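Local coordinates for methanol--corrinoid protein (Methanosarcina barkeri, PDB 2I2X) that carries a corrinoid prosthetic group that receives the methyl group of methanol and passes it on to coenzyme M in methanogenesis, at residues B[31-36]-B[84-89]. Numbering follows the deposited sequence.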
loop_
_atom_site.group_PDB
_atom_site.type_symbol
_atom_site.label_atom_id
_atom_site.label_comp_id
_atom_site.label_asym_id
_atom_site.label_seq_id
_atom_site.Cartn_x
_atom_site.Cartn_y
_atom_site.Cartn_z
ATOM N N GLU B 31 27.520 -7.567 36.270
ATOM C CA GLU B 31 28.544 -8.073 37.179
ATOM C C GLU B 31 29.944 -8.015 36.565
ATOM O O GLU B 31 30.831 -7.385 37.124
ATOM C CB GLU B 31 28.190 -9.498 37.632
ATOM C CG GLU B 31 28.811 -9.939 38.949
ATOM C CD GLU B 31 28.583 -8.957 40.112
ATOM O OE1 GLU B 31 27.462 -8.400 40.278
ATOM O OE2 GLU B 31 29.556 -8.753 40.870
ATOM N N GLU B 32 30.127 -8.650 35.410
ATOM C CA GLU B 32 31.380 -8.571 34.648
ATOM C C GLU B 32 31.917 -7.139 34.415
ATOM O O GLU B 32 33.124 -6.951 34.268
ATOM C CB GLU B 32 31.210 -9.247 33.284
ATOM C CG GLU B 32 30.994 -10.747 33.306
ATOM C CD GLU B 32 31.146 -11.354 31.919
ATOM O OE1 GLU B 32 31.117 -10.579 30.933
ATOM O OE2 GLU B 32 31.297 -12.598 31.809
ATOM N N LEU B 33 31.030 -6.145 34.379
ATOM C CA LEU B 33 31.415 -4.779 33.991
ATOM C C LEU B 33 31.538 -3.760 35.144
ATOM O O LEU B 33 32.109 -2.675 34.959
ATOM C CB LEU B 33 30.480 -4.244 32.901
ATOM C CG LEU B 33 30.310 -5.100 31.646
ATOM C CD1 LEU B 33 29.248 -4.482 30.775
ATOM C CD2 LEU B 33 31.621 -5.276 30.875
ATOM N N TYR B 34 31.008 -4.118 36.316
ATOM C CA TYR B 34 31.077 -3.279 37.518
ATOM C C TYR B 34 32.524 -2.968 37.922
ATOM O O TYR B 34 33.375 -3.871 37.907
ATOM C CB TYR B 34 30.399 -3.985 38.699
ATOM C CG TYR B 34 28.888 -4.046 38.674
ATOM C CD1 TYR B 34 28.219 -5.168 39.158
ATOM C CD2 TYR B 34 28.126 -2.984 38.187
ATOM C CE1 TYR B 34 26.830 -5.232 39.152
ATOM C CE2 TYR B 34 26.739 -3.039 38.176
ATOM C CZ TYR B 34 26.096 -4.163 38.661
ATOM O OH TYR B 34 24.720 -4.218 38.651
ATOM N N PRO B 35 32.817 -1.703 38.287
ATOM C CA PRO B 35 34.120 -1.441 38.909
ATOM C C PRO B 35 34.228 -2.198 40.238
ATOM O O PRO B 35 33.333 -2.079 41.087
ATOM C CB PRO B 35 34.103 0.072 39.152
ATOM C CG PRO B 35 32.659 0.443 39.163
ATOM C CD PRO B 35 32.012 -0.476 38.160
ATOM N N LYS B 36 35.292 -2.987 40.407
ATOM C CA LYS B 36 35.459 -3.780 41.636
ATOM C C LYS B 36 36.167 -2.975 42.734
ATOM O O LYS B 36 36.997 -3.496 43.471
ATOM C CB LYS B 36 36.144 -5.128 41.359
ATOM C CG LYS B 36 37.556 -5.038 40.799
ATOM C CD LYS B 36 37.575 -4.850 39.287
ATOM C CE LYS B 36 39.002 -4.602 38.812
ATOM N NZ LYS B 36 39.107 -4.592 37.324
ATOM N N VAL B 84 25.218 0.547 32.144
ATOM C CA VAL B 84 23.832 0.513 31.721
ATOM C C VAL B 84 23.702 0.780 30.228
ATOM O O VAL B 84 22.991 0.064 29.536
ATOM C CB VAL B 84 22.997 1.523 32.556
ATOM C CG1 VAL B 84 21.575 1.639 32.055
ATOM C CG2 VAL B 84 23.003 1.104 34.015
ATOM N N ILE B 85 24.408 1.790 29.734
ATOM C CA ILE B 85 24.409 2.131 28.304
ATOM C C ILE B 85 25.074 1.061 27.429
ATOM O O ILE B 85 24.622 0.803 26.301
ATOM C CB ILE B 85 25.096 3.490 28.072
ATOM C CG1 ILE B 85 24.339 4.581 28.823
ATOM C CG2 ILE B 85 25.200 3.843 26.577
ATOM C CD1 ILE B 85 25.289 5.523 29.559
ATOM N N ARG B 86 26.144 0.446 27.932
ATOM C CA ARG B 86 26.831 -0.609 27.189
ATOM C C ARG B 86 25.873 -1.797 26.974
ATOM O O ARG B 86 25.701 -2.286 25.851
ATOM C CB ARG B 86 28.108 -1.026 27.919
ATOM C CG ARG B 86 28.740 -2.337 27.457
ATOM C CD ARG B 86 30.049 -2.142 26.686
ATOM N NE ARG B 86 30.877 -3.351 26.764
ATOM C CZ ARG B 86 31.912 -3.515 27.587
ATOM N NH1 ARG B 86 32.289 -2.540 28.405
ATOM N NH2 ARG B 86 32.580 -4.658 27.588
ATOM N N LEU B 87 25.238 -2.228 28.059
ATOM C CA LEU B 87 24.291 -3.323 28.014
ATOM C C LEU B 87 23.050 -3.004 27.186
ATOM O O LEU B 87 22.567 -3.861 26.451
ATOM C CB LEU B 87 23.922 -3.773 29.422
ATOM C CG LEU B 87 25.113 -4.269 30.239
ATOM C CD1 LEU B 87 24.681 -4.535 31.671
ATOM C CD2 LEU B 87 25.793 -5.494 29.616
ATOM N N TYR B 88 22.543 -1.780 27.286
ATOM C CA TYR B 88 21.488 -1.340 26.387
ATOM C C TYR B 88 21.932 -1.468 24.929
ATOM O O TYR B 88 21.208 -2.051 24.111
ATOM C CB TYR B 88 21.064 0.084 26.703
ATOM C CG TYR B 88 19.945 0.604 25.833
ATOM C CD1 TYR B 88 18.721 -0.069 25.754
ATOM C CD2 TYR B 88 20.102 1.771 25.087
ATOM C CE1 TYR B 88 17.692 0.405 24.953
ATOM C CE2 TYR B 88 19.067 2.255 24.275
ATOM C CZ TYR B 88 17.871 1.568 24.218
ATOM O OH TYR B 88 16.856 2.035 23.434
ATOM N N ASP B 89 23.119 -0.942 24.611
ATOM C CA ASP B 89 23.704 -1.041 23.252
ATOM C C ASP B 89 23.866 -2.468 22.764
ATOM O O ASP B 89 23.561 -2.766 21.619
ATOM C CB ASP B 89 25.060 -0.328 23.158
ATOM C CG ASP B 89 24.925 1.159 22.935
ATOM O OD1 ASP B 89 23.902 1.629 22.378
ATOM O OD2 ASP B 89 25.857 1.880 23.326
#
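With chi1 of L33 at -54° its CG lies anti to the carbonyl carbon, and the forked end reaches across to R86 and L87 on helix 72-89. R86 answers with CG anti to its backbone N (chi1 165°) and a kink at the second torsion, which brings its guanidinium face-on beneath the leucine's forked end, the arginine chain running roughly perpendicular to it. Both methyls of L33 lie over the same face of that group: CD1 sits over its centre, 4.2 Å above the plane, while CD2 approaches more obliquely, 3.5 Å from NH2 of R86. A flat cation can accept such apolar cover because its N-H groups point outward in the plane, leaving the faces to methyls; NE forms a salt bridge with E90. L33 CD1 also meets L87 CD2 at 3.8 Å, the two leucines lying alongside and pointing opposite ways. The contact belongs to the helical N-terminal part of this corrinoid protein, where helix 26-33 and the residues after it rest against helix 72-89 of the helix bundle. Replacing L33 by alanine would probably uncover the guanidinium face and open a gap beside L87. Leucine suits both ends of this pair: L87 is buried and continues onto V92 and I93, whereas L33, partly exposed, also touches V83. The next residue, Y34, turns instead to helix 41-48, its ring packing on A44, K45 and F48.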